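Local coordinates for putative periplasmic protein (Bacteroides eggerthii, PDB 4HBR) that is of unknown function but belongs to the PF11396 family of putative periplasmic proteins and probably has a beta-lactamase-inhibitor-like fold of antiparallel strands and helices, at residues 2-7 and 22-27. Residues are numbered along the deposited sequence; the frame is centred on the assembly and turned at random.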
loop_
_atom_site.group_PDB
_atom_site.type_symbol
_atom_site.label_atom_id
_atom_site.label_comp_id
_atom_site.label_asym_id
_atom_site.label_seq_id
_atom_site.Cartn_x
_atom_site.Cartn_y
_atom_site.Cartn_z
ATOM N N GLY A 2 -18.713 -1.947 8.526
ATOM C CA GLY A 2 -17.689 -2.486 9.416
ATOM C C GLY A 2 -17.586 -1.712 10.716
ATOM O O GLY A 2 -18.140 -0.610 10.839
ATOM N N TYR A 3 -16.878 -2.279 11.700
ATOM C CA TYR A 3 -16.735 -1.611 12.987
ATOM C C TYR A 3 -15.404 -0.875 13.124
ATOM O O TYR A 3 -14.340 -1.375 12.735
ATOM C CB TYR A 3 -16.912 -2.583 14.179
ATOM C CG TYR A 3 -16.616 -1.927 15.515
ATOM C CD1 TYR A 3 -17.519 -1.032 16.092
ATOM C CD2 TYR A 3 -15.386 -2.109 16.145
ATOM C CE1 TYR A 3 -17.222 -0.369 17.283
ATOM C CE2 TYR A 3 -15.071 -1.441 17.329
ATOM C CZ TYR A 3 -15.998 -0.579 17.902
ATOM O OH TYR A 3 -15.710 0.070 19.082
ATOM N N ALA A 4 -15.496 0.292 13.769
ATOM C CA ALA A 4 -14.417 1.168 14.175
ATOM C C ALA A 4 -14.910 2.059 15.310
ATOM O O ALA A 4 -16.040 2.552 15.228
ATOM C CB ALA A 4 -13.946 2.013 13.010
ATOM N N PRO A 5 -14.102 2.294 16.373
ATOM C CA PRO A 5 -14.559 3.207 17.444
ATOM C C PRO A 5 -14.831 4.612 16.900
ATOM O O PRO A 5 -14.231 5.010 15.900
ATOM C CB PRO A 5 -13.396 3.212 18.438
ATOM C CG PRO A 5 -12.529 2.045 18.063
ATOM C CD PRO A 5 -12.724 1.818 16.611
ATOM N N ASP A 6 -15.738 5.358 17.553
ATOM C CA ASP A 6 -16.128 6.715 17.150
ATOM C C ASP A 6 -14.921 7.639 16.997
ATOM O O ASP A 6 -14.842 8.379 16.004
ATOM C CB ASP A 6 -17.133 7.323 18.150
ATOM C CG ASP A 6 -18.557 6.796 18.036
ATOM O OD1 ASP A 6 -18.988 6.479 16.900
ATOM O OD2 ASP A 6 -19.264 6.756 19.074
ATOM N N SER A 7 -13.959 7.559 17.941
ATOM C CA SER A 7 -12.737 8.373 17.935
ATOM C C SER A 7 -11.911 8.161 16.662
ATOM O O SER A 7 -11.343 9.119 16.142
ATOM C CB SER A 7 -11.885 8.076 19.166
ATOM O OG SER A 7 -11.319 6.775 19.141
ATOM N N ILE A 22 -16.893 4.371 3.226
ATOM C CA ILE A 22 -15.764 3.825 3.956
ATOM C C ILE A 22 -16.132 2.433 4.492
ATOM O O ILE A 22 -17.191 2.247 5.096
ATOM C CB ILE A 22 -15.309 4.806 5.090
ATOM C CG1 ILE A 22 -14.976 6.191 4.523
ATOM C CG2 ILE A 22 -14.112 4.234 5.890
ATOM C CD1 ILE A 22 -15.170 7.315 5.479
ATOM N N ALA A 23 -15.248 1.464 4.240
ATOM C CA ALA A 23 -15.353 0.099 4.735
ATOM C C ALA A 23 -14.271 -0.112 5.787
ATOM O O ALA A 23 -13.083 0.087 5.496
ATOM C CB ALA A 23 -15.212 -0.901 3.597
ATOM N N TRP A 24 -14.688 -0.430 7.022
ATOM C CA TRP A 24 -13.792 -0.645 8.142
ATOM C C TRP A 24 -13.569 -2.120 8.392
ATOM O O TRP A 24 -14.507 -2.920 8.312
ATOM C CB TRP A 24 -14.321 0.014 9.413
ATOM C CG TRP A 24 -14.342 1.511 9.374
ATOM C CD1 TRP A 24 -15.410 2.307 9.087
ATOM C CD2 TRP A 24 -13.258 2.394 9.695
ATOM N NE1 TRP A 24 -15.060 3.631 9.200
ATOM C CE2 TRP A 24 -13.747 3.717 9.580
ATOM C CE3 TRP A 24 -11.916 2.197 10.086
ATOM C CZ2 TRP A 24 -12.940 4.841 9.820
ATOM C CZ3 TRP A 24 -11.126 3.311 10.347
ATOM C CH2 TRP A 24 -11.635 4.614 10.202
ATOM N N SER A 25 -12.309 -2.467 8.694
ATOM C CA SER A 25 -11.867 -3.826 9.003
ATOM C C SER A 25 -10.728 -3.785 10.015
ATOM O O SER A 25 -10.215 -2.712 10.321
ATOM C CB SER A 25 -11.435 -4.562 7.735
ATOM O OG SER A 25 -10.254 -4.014 7.172
ATOM N N GLN A 26 -10.350 -4.942 10.554
ATOM C CA GLN A 26 -9.252 -5.025 11.502
ATOM C C GLN A 26 -8.074 -5.751 10.875
ATOM O O GLN A 26 -8.255 -6.684 10.095
ATOM C CB GLN A 26 -9.687 -5.696 12.815
ATOM C CG GLN A 26 -10.368 -4.724 13.774
ATOM C CD GLN A 26 -10.397 -5.241 15.185
ATOM O OE1 GLN A 26 -9.354 -5.428 15.827
ATOM N NE2 GLN A 26 -11.604 -5.442 15.708
ATOM N N ASP A 27 -6.870 -5.293 11.183
ATOM C CA ASP A 27 -5.618 -5.893 10.719
ATOM C C ASP A 27 -4.696 -5.886 11.918
ATOM O O ASP A 27 -4.148 -4.837 12.264
ATOM C CB ASP A 27 -5.033 -5.133 9.496
ATOM C CG ASP A 27 -3.730 -5.680 8.916
ATOM O OD1 ASP A 27 -3.362 -6.834 9.246
ATOM O OD2 ASP A 27 -3.097 -4.970 8.122
#
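W24 meets A4 because its first torsion (chi1 -67°) swings CG to the side of the backbone N and opposite its own carbonyl carbon, and chi2 of 98° presents one indole face to the A4 methyl. A4 CB sits over that face as a CH-pi contact, 3.7 Å from the centroid of the five-membered ring and 24° off its normal. The nearest ring atom is one of the two fusion carbons: A4 CB lies 3.4 Å from W24 CD2. On the opposite face lies I22 CG2, from the same segment as the tryptophan, so the indole is sandwiched between two methyls. Closer to the backbone, Y3 O approaches W24 CB at 3.6 Å. G2 CA makes a nearly straight C-H...O contact to W24 O at 3.4 Å. Backbone hydrogen bonds of G1 with I22 and W24 hold the start of the chain against 23-27, an outermost strand of the antiparallel sheet. V8, Q9 and L12 of helix 6-15 also touch W24. The indole thus joins the N-terminal segment and the first helix to the sheet edge. One methyl-on-indole contact, a weak C-H...O contact and a small buried surface imply modest, probably dispersive cohesion, supplemented by the G1 backbone bonds.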